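Local structure of stage II sporulation protein Q (Bacillus subtilis, 3TUF) at residues A[81-94]-A[158-170]. The protein forms with SpoIIIAH a channel between forespore and mother cell that links gene expression in the two compartments, and takes part in forespore engulfment. Numbering follows the deposited sequence.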
ATOM      1  N   SER A  81       9.058  16.051 -20.906  1.00 44.07           N
ATOM      2  CA  SER A  81       8.609  16.575 -22.220  1.00 37.91           C
ATOM      3  C   SER A  81       8.169  15.423 -23.166  1.00 36.18           C
ATOM      4  O   SER A  81       8.940  14.526 -23.359  1.00 37.91           O
ATOM      5  CB  SER A  81       9.699  17.387 -22.839  1.00 33.70           C
ATOM      6  OG  SER A  81       9.413  17.542 -24.216  1.00 53.90           O
ATOM      7  N   LYS A  82       6.964  15.414 -23.749  1.00 40.73           N
ATOM      8  CA  LYS A  82       6.527  14.239 -24.573  1.00 36.69           C
ATOM      9  C   LYS A  82       6.619  14.494 -26.083  1.00 41.40           C
ATOM     10  O   LYS A  82       6.002  13.748 -27.006  1.00 39.04           O
ATOM     11  CB  LYS A  82       5.111  13.815 -24.158  1.00 38.93           C
ATOM     12  CG  LYS A  82       5.067  13.114 -22.760  1.00 43.32           C
ATOM     13  CD  LYS A  82       6.193  12.007 -22.623  1.00 30.18           C
ATOM     14  CE  LYS A  82       5.909  10.943 -21.558  1.00 33.12           C
ATOM     15  NZ  LYS A  82       6.642   9.704 -21.891  1.00 47.92           N
ATOM     16  N   GLY A  83       7.422  15.546 -26.339  1.00 29.76           N
ATOM     17  CA  GLY A  83       7.686  16.000 -27.708  1.00 32.71           C
ATOM     18  C   GLY A  83       8.796  17.038 -27.830  1.00 45.18           C
ATOM     19  O   GLY A  83       9.577  17.282 -26.872  1.00 39.68           O
ATOM     20  N   ILE A  84       8.888  17.650 -29.014  1.00 36.37           N
ATOM     21  CA  ILE A  84       9.838  18.726 -29.191  1.00 41.50           C
ATOM     22  C   ILE A  84       9.107  20.058 -29.252  1.00 39.29           C
ATOM     23  O   ILE A  84       7.913  20.114 -29.635  1.00 36.47           O
ATOM     24  CB  ILE A  84      10.655  18.524 -30.440  1.00 42.29           C
ATOM     25  CG1 ILE A  84       9.721  18.564 -31.659  1.00 39.38           C
ATOM     26  CG2 ILE A  84      11.409  17.190 -30.340  1.00 39.77           C
ATOM     27  CD1 ILE A  84      10.313  18.146 -33.002  1.00 35.72           C
ATOM     28  N   ASP A  85       9.830  21.106 -28.838  1.00 40.24           N
ATOM     29  CA  ASP A  85       9.395  22.479 -28.984  1.00 34.84           C
ATOM     30  C   ASP A  85      10.271  23.164 -30.006  1.00 41.21           C
ATOM     31  O   ASP A  85      11.498  23.155 -29.896  1.00 41.04           O
ATOM     32  CB  ASP A  85       9.520  23.228 -27.670  1.00 32.05           C
ATOM     33  CG  ASP A  85       8.464  22.757 -26.615  1.00 39.69           C
ATOM     34  OD1 ASP A  85       7.522  21.953 -26.976  1.00 30.95           O
ATOM     35  OD2 ASP A  85       8.588  23.207 -25.435  1.00 33.35           O
ATOM     36  N   LEU A  86       9.637  23.784 -30.986  1.00 39.76           N
ATOM     37  CA  LEU A  86      10.345  24.503 -32.053  1.00 32.51           C
ATOM     38  C   LEU A  86      10.099  25.980 -31.864  1.00 37.15           C
ATOM     39  O   LEU A  86       8.936  26.369 -31.608  1.00 40.71           O
ATOM     40  CB  LEU A  86       9.772  24.081 -33.408  1.00 31.23           C
ATOM     41  CG  LEU A  86      10.215  22.668 -33.714  1.00 39.53           C
ATOM     42  CD1 LEU A  86       9.313  22.002 -34.786  1.00 42.17           C
ATOM     43  CD2 LEU A  86      11.755  22.647 -34.113  1.00 37.49           C
ATOM     44  N   ALA A  87      11.147  26.799 -31.956  1.00 34.00           N
ATOM     45  CA  ALA A  87      10.951  28.293 -31.953  1.00 34.69           C
ATOM     46  C   ALA A  87      11.913  28.920 -32.970  1.00 42.01           C
ATOM     47  O   ALA A  87      12.930  28.284 -33.303  1.00 51.58           O
ATOM     48  CB  ALA A  87      11.118  28.923 -30.572  1.00 29.42           C
ATOM     49  N   GLU A  88      11.543  30.102 -33.483  1.00 43.19           N
ATOM     50  CA  GLU A  88      12.282  30.881 -34.473  1.00 50.99           C
ATOM     51  C   GLU A  88      13.370  31.677 -33.733  1.00 52.59           C
ATOM     52  O   GLU A  88      13.165  32.037 -32.556  1.00 45.59           O
ATOM     53  CB  GLU A  88      11.307  31.842 -35.202  1.00 53.87           C
ATOM     54  CG  GLU A  88      11.936  32.796 -36.296  1.00 60.26           C
ATOM     55  CD  GLU A  88      12.452  34.188 -35.738  1.00 71.78           C
ATOM     56  OE1 GLU A  88      11.851  34.736 -34.777  1.00 77.59           O
ATOM     57  OE2 GLU A  88      13.465  34.743 -36.260  1.00 69.93           O
ATOM     58  N   LYS A  89      14.518  31.953 -34.400  1.00 53.41           N
ATOM     59  CA  LYS A  89      15.620  32.655 -33.716  1.00 59.90           C
ATOM     60  C   LYS A  89      15.109  33.783 -32.784  1.00 61.03           C
ATOM     61  O   LYS A  89      15.408  33.790 -31.601  1.00 51.32           O
ATOM     62  CB  LYS A  89      16.686  33.169 -34.685  1.00 69.85           C
ATOM     63  CG  LYS A  89      18.081  33.547 -34.001  1.00 77.57           C
ATOM     64  CD  LYS A  89      18.251  35.043 -33.532  1.00 89.20           C
ATOM     65  CE  LYS A  89      19.187  35.871 -34.440  1.00 90.83           C
ATOM     66  NZ  LYS A  89      18.711  35.995 -35.860  1.00 98.72           N
ATOM     67  N   ASP A  90      14.298  34.709 -33.280  1.00 57.17           N
ATOM     68  CA  ASP A  90      13.915  35.832 -32.444  1.00 69.96           C
ATOM     69  C   ASP A  90      12.554  35.666 -31.792  1.00 69.04           C
ATOM     70  O   ASP A  90      11.993  36.633 -31.292  1.00 67.36           O
ATOM     71  CB  ASP A  90      14.020  37.119 -33.249  1.00 74.60           C
ATOM     72  CG  ASP A  90      15.466  37.477 -33.533  1.00 78.23           C
ATOM     73  OD1 ASP A  90      16.167  37.907 -32.588  1.00 94.48           O
ATOM     74  OD2 ASP A  90      15.919  37.290 -34.689  1.00 95.49           O
ATOM     75  N   GLY A  91      12.051  34.422 -31.773  1.00 62.33           N
ATOM     76  CA  GLY A  91      10.731  34.059 -31.202  1.00 73.04           C
ATOM     77  C   GLY A  91       9.582  34.815 -31.848  1.00 66.30           C
ATOM     78  O   GLY A  91       8.629  35.235 -31.153  1.00 51.97           O
ATOM     79  N   LYS A  92       9.677  35.034 -33.167  1.00 47.82           N
ATOM     80  CA  LYS A  92       8.565  35.580 -33.952  1.00 54.59           C
ATOM     81  C   LYS A  92       7.617  34.435 -34.318  1.00 54.77           C
ATOM     82  O   LYS A  92       8.011  33.243 -34.369  1.00 50.47           O
ATOM     83  CB  LYS A  92       9.060  36.232 -35.250  1.00 59.74           C
ATOM     84  CG  LYS A  92      10.000  37.431 -35.113  1.00 63.37           C
ATOM     85  CD  LYS A  92      10.707  37.737 -36.453  1.00 82.52           C
ATOM     86  CE  LYS A  92      11.926  38.680 -36.277  1.00 81.87           C
ATOM     87  NZ  LYS A  92      12.409  39.165 -37.601  1.00 86.61           N
ATOM     88  N   ASP A  93       6.373  34.805 -34.592  1.00 45.53           N
ATOM     89  CA  ASP A  93       5.329  33.883 -34.992  1.00 44.28           C
ATOM     90  C   ASP A  93       5.752  33.122 -36.215  1.00 43.77           C
ATOM     91  O   ASP A  93       6.478  33.675 -37.054  1.00 47.10           O
ATOM     92  CB  ASP A  93       4.063  34.662 -35.371  1.00 52.06           C
ATOM     93  CG  ASP A  93       3.246  35.084 -34.169  1.00 53.63           C
ATOM     94  OD1 ASP A  93       3.556  34.693 -33.022  1.00 48.13           O
ATOM     95  OD2 ASP A  93       2.264  35.822 -34.356  1.00 46.31           O
ATOM     96  N   PHE A  94       5.282  31.891 -36.378  1.00 32.48           N
ATOM     97  CA  PHE A  94       5.562  31.230 -37.620  1.00 32.91           C
ATOM     98  C   PHE A  94       4.502  30.191 -37.857  1.00 28.92           C
ATOM     99  O   PHE A  94       3.732  29.824 -36.930  1.00 36.00           O
ATOM    100  CB  PHE A  94       6.956  30.600 -37.539  1.00 33.21           C
ATOM    101  CG  PHE A  94       7.121  29.569 -36.381  1.00 34.80           C
ATOM    102  CD1 PHE A  94       6.792  28.202 -36.604  1.00 32.50           C
ATOM    103  CD2 PHE A  94       7.600  29.964 -35.094  1.00 38.08           C
ATOM    104  CE1 PHE A  94       6.879  27.242 -35.557  1.00 27.21           C
ATOM    105  CE2 PHE A  94       7.725  29.043 -34.065  1.00 30.49           C
ATOM    106  CZ  PHE A  94       7.357  27.666 -34.294  1.00 25.71           C
ATOM    107  N   SER A 158       4.323  25.708 -20.891  1.00 53.07           N
ATOM    108  CA  SER A 158       5.752  25.866 -20.911  1.00 48.85           C
ATOM    109  C   SER A 158       6.104  27.304 -21.229  1.00 47.70           C
ATOM    110  O   SER A 158       6.379  27.623 -22.361  1.00 46.50           O
ATOM    111  CB  SER A 158       6.387  24.880 -21.921  1.00 52.13           C
ATOM    112  OG  SER A 158       5.464  24.517 -22.956  1.00 55.90           O
ATOM    113  N   GLU A 159       6.103  28.207 -20.254  1.00 55.45           N
ATOM    114  CA  GLU A 159       6.393  29.609 -20.629  1.00 60.76           C
ATOM    115  C   GLU A 159       7.816  29.712 -21.073  1.00 59.84           C
ATOM    116  O   GLU A 159       8.155  30.620 -21.830  1.00 54.91           O
ATOM    117  CB  GLU A 159       6.176  30.607 -19.501  1.00 54.21           C
ATOM    118  CG  GLU A 159       5.257  30.100 -18.405  1.00 84.29           C
ATOM    119  CD  GLU A 159       4.395  31.208 -17.836  1.00 82.46           C
ATOM    120  OE1 GLU A 159       4.930  32.327 -17.640  1.00 92.93           O
ATOM    121  OE2 GLU A 159       3.186  30.947 -17.595  1.00 80.98           O
ATOM    122  N   ASP A 160       8.635  28.766 -20.597  1.00 58.39           N
ATOM    123  CA  ASP A 160      10.090  28.714 -20.880  1.00 59.07           C
ATOM    124  C   ASP A 160      10.490  28.489 -22.362  1.00 48.31           C
ATOM    125  O   ASP A 160      11.606  28.795 -22.741  1.00 53.97           O
ATOM    126  CB  ASP A 160      10.825  27.710 -19.924  1.00 62.52           C
ATOM    127  CG  ASP A 160      10.675  26.235 -20.371  1.00 65.43           C
ATOM    128  OD1 ASP A 160      11.579  25.732 -21.063  1.00 64.07           O
ATOM    129  OD2 ASP A 160       9.646  25.570 -20.052  1.00 78.68           O
ATOM    130  N   SER A 161       9.596  27.951 -23.184  1.00 43.01           N
ATOM    131  CA  SER A 161       9.862  27.728 -24.587  1.00 43.51           C
ATOM    132  C   SER A 161       9.359  28.917 -25.432  1.00 47.34           C
ATOM    133  O   SER A 161       9.116  28.778 -26.690  1.00 42.63           O
ATOM    134  CB  SER A 161       9.051  26.528 -25.037  1.00 48.42           C
ATOM    135  OG  SER A 161       9.373  25.398 -24.294  1.00 53.77           O
ATOM    136  N   GLY A 162       9.170  30.065 -24.763  1.00 49.15           N
ATOM    137  CA  GLY A 162       8.572  31.254 -25.374  1.00 40.47           C
ATOM    138  C   GLY A 162       7.529  30.992 -26.455  1.00 43.21           C
ATOM    139  O   GLY A 162       6.603  30.165 -26.335  1.00 44.35           O
ATOM    140  N   ASN A 163       7.700  31.718 -27.546  1.00 43.66           N
ATOM    141  CA  ASN A 163       6.766  31.632 -28.647  1.00 39.95           C
ATOM    142  C   ASN A 163       7.162  30.407 -29.457  1.00 34.56           C
ATOM    143  O   ASN A 163       8.252  30.380 -30.010  1.00 49.28           O
ATOM    144  CB  ASN A 163       6.792  32.942 -29.430  1.00 37.46           C
ATOM    145  CG  ASN A 163       5.945  32.905 -30.695  1.00 40.25           C
ATOM    146  OD1 ASN A 163       5.475  31.868 -31.158  1.00 44.57           O
ATOM    147  ND2 ASN A 163       5.763  34.064 -31.269  1.00 58.50           N
ATOM    148  N   HIS A 164       6.315  29.378 -29.482  1.00 31.93           N
ATOM    149  CA  HIS A 164       6.739  28.092 -30.085  1.00 32.31           C
ATOM    150  C   HIS A 164       5.635  27.188 -30.585  1.00 28.73           C
ATOM    151  O   HIS A 164       4.466  27.501 -30.422  1.00 29.50           O
ATOM    152  CB  HIS A 164       7.473  27.287 -29.037  1.00 34.56           C
ATOM    153  CG  HIS A 164       6.575  26.740 -27.947  1.00 42.21           C
ATOM    154  ND1 HIS A 164       6.060  27.532 -26.924  1.00 36.16           N
ATOM    155  CD2 HIS A 164       6.126  25.479 -27.712  1.00 37.09           C
ATOM    156  CE1 HIS A 164       5.332  26.787 -26.116  1.00 40.81           C
ATOM    157  NE2 HIS A 164       5.358  25.537 -26.572  1.00 43.74           N
ATOM    158  N   VAL A 165       5.973  26.033 -31.141  1.00 30.99           N
ATOM    159  CA  VAL A 165       4.951  24.972 -31.207  1.00 31.90           C
ATOM    160  C   VAL A 165       5.472  23.734 -30.459  1.00 41.37           C
ATOM    161  O   VAL A 165       6.648  23.391 -30.596  1.00 41.77           O
ATOM    162  CB  VAL A 165       4.575  24.614 -32.675  1.00 30.95           C
ATOM    163  CG1 VAL A 165       5.838  24.196 -33.505  1.00 24.75           C
ATOM    164  CG2 VAL A 165       3.591  23.500 -32.733  1.00 34.00           C
ATOM    165  N   HIS A 166       4.634  23.097 -29.636  1.00 39.92           N
ATOM    166  CA  HIS A 166       4.957  21.798 -29.111  1.00 32.13           C
ATOM    167  C   HIS A 166       4.447  20.719 -30.072  1.00 33.11           C
ATOM    168  O   HIS A 166       3.287  20.733 -30.460  1.00 36.81           O
ATOM    169  CB  HIS A 166       4.285  21.606 -27.771  1.00 36.11           C
ATOM    170  CG  HIS A 166       4.602  20.287 -27.103  1.00 39.83           C
ATOM    171  ND1 HIS A 166       5.829  20.016 -26.543  1.00 38.00           N
ATOM    172  CD2 HIS A 166       3.848  19.181 -26.900  1.00 35.98           C
ATOM    173  CE1 HIS A 166       5.820  18.801 -26.010  1.00 36.18           C
ATOM    174  NE2 HIS A 166       4.633  18.265 -26.229  1.00 35.60           N
ATOM    175  N   PHE A 167       5.305  19.777 -30.450  1.00 31.27           N
ATOM    176  CA  PHE A 167       4.918  18.795 -31.422  1.00 37.24           C
ATOM    177  C   PHE A 167       5.164  17.353 -30.923  1.00 32.07           C
ATOM    178  O   PHE A 167       6.228  17.020 -30.349  1.00 40.11           O
ATOM    179  CB  PHE A 167       5.735  19.041 -32.647  1.00 33.59           C
ATOM    180  CG  PHE A 167       5.626  17.962 -33.661  1.00 36.18           C
ATOM    181  CD1 PHE A 167       4.436  17.751 -34.314  1.00 33.06           C
ATOM    182  CD2 PHE A 167       6.707  17.162 -33.943  1.00 31.75           C
ATOM    183  CE1 PHE A 167       4.280  16.754 -35.261  1.00 32.58           C
ATOM    184  CE2 PHE A 167       6.586  16.131 -34.911  1.00 38.63           C
ATOM    185  CZ  PHE A 167       5.359  15.921 -35.575  1.00 29.93           C
ATOM    186  N   GLU A 168       4.212  16.472 -31.173  1.00 35.59           N
ATOM    187  CA  GLU A 168       4.301  15.125 -30.673  1.00 37.69           C
ATOM    188  C   GLU A 168       3.855  14.137 -31.737  1.00 38.96           C
ATOM    189  O   GLU A 168       3.003  14.482 -32.585  1.00 45.85           O
ATOM    190  CB  GLU A 168       3.413  15.001 -29.427  1.00 25.10           C
ATOM    191  CG  GLU A 168       3.877  15.837 -28.226  1.00 32.29           C
ATOM    192  CD  GLU A 168       2.956  15.630 -27.036  1.00 39.99           C
ATOM    193  OE1 GLU A 168       2.023  14.776 -27.189  1.00 39.10           O
ATOM    194  OE2 GLU A 168       3.141  16.301 -25.953  1.00 37.65           O
ATOM    195  N   ILE A 169       4.448  12.931 -31.712  1.00 39.32           N
ATOM    196  CA  ILE A 169       4.005  11.817 -32.573  1.00 47.56           C
ATOM    197  C   ILE A 169       3.706  10.817 -31.541  1.00 49.15           C
ATOM    198  O   ILE A 169       4.535  10.654 -30.610  1.00 54.66           O
ATOM    199  CB  ILE A 169       5.121  11.120 -33.433  1.00 47.81           C
ATOM    200  CG1 ILE A 169       6.100  12.108 -33.999  1.00 58.50           C
ATOM    201  CG2 ILE A 169       4.566  10.286 -34.569  1.00 50.22           C
ATOM    202  CD1 ILE A 169       7.028  12.549 -32.900  1.00 56.33           C
ATOM    203  N   ARG A 170       2.549  10.165 -31.697  1.00 48.21           N
ATOM    204  CA  ARG A 170       2.056   9.140 -30.786  1.00 52.43           C
ATOM    205  C   ARG A 170       1.636   7.935 -31.605  1.00 54.75           C
ATOM    206  O   ARG A 170       1.088   8.089 -32.722  1.00 57.50           O
ATOM    207  CB  ARG A 170       0.842   9.636 -29.979  1.00 41.58           C
ATOM    208  CG  ARG A 170       1.035  11.000 -29.338  1.00 46.01           C
ATOM    209  CD  ARG A 170       0.020  11.333 -28.330  1.00 51.23           C
ATOM    210  NE  ARG A 170       0.737  11.378 -27.075  1.00 66.69           N
ATOM    211  CZ  ARG A 170       0.692  12.391 -26.225  1.00 65.08           C
ATOM    212  NH1 ARG A 170      -0.123  13.432 -26.503  1.00 64.17           N
ATOM    213  NH2 ARG A 170       1.438  12.337 -25.099  1.00 54.17           N
TER
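S161 OG donates a hydrogen bond to D85 OD2 (2.6 Å), meeting it on the anti side and 22° out of the carboxylate plane. N163 has its CG anti to the backbone N (chi1 174°), which carries the amide toward the chain just after the 88-91 turn, where N163 ND2 donates to D93 OD1 (2.9 Å). N163 OD1 is hydrogen-bonded to S152 OG. The H164 ring lies obliquely beside the D85 carboxylate, and H164 ND1 is tied to G162 O. V165 and L86 exchange two backbone hydrogen bonds. V165 CG1 also touches F94 CE1 (3.8 Å). H166 ND1 reaches D85 OD1 at 2.6 Å, with the oxygen in the ring plane and the carboxylate turned 74° from it. With an alanine at D85, H166 ND1 and S161 OG would probably lose the carboxylate that accepts from both, and the imidazole a bond that fixes its rotation. F167 and I84 form the next hydrogen-bonded pair, their side chains side by side. E168 CG comes within 3.2 Å of K82 O. Strands 84-88 and 165-170 thus pair antiparallel in the core sheet of an M23 peptidase (LytM-like) fold, with D85 and H166 on one face.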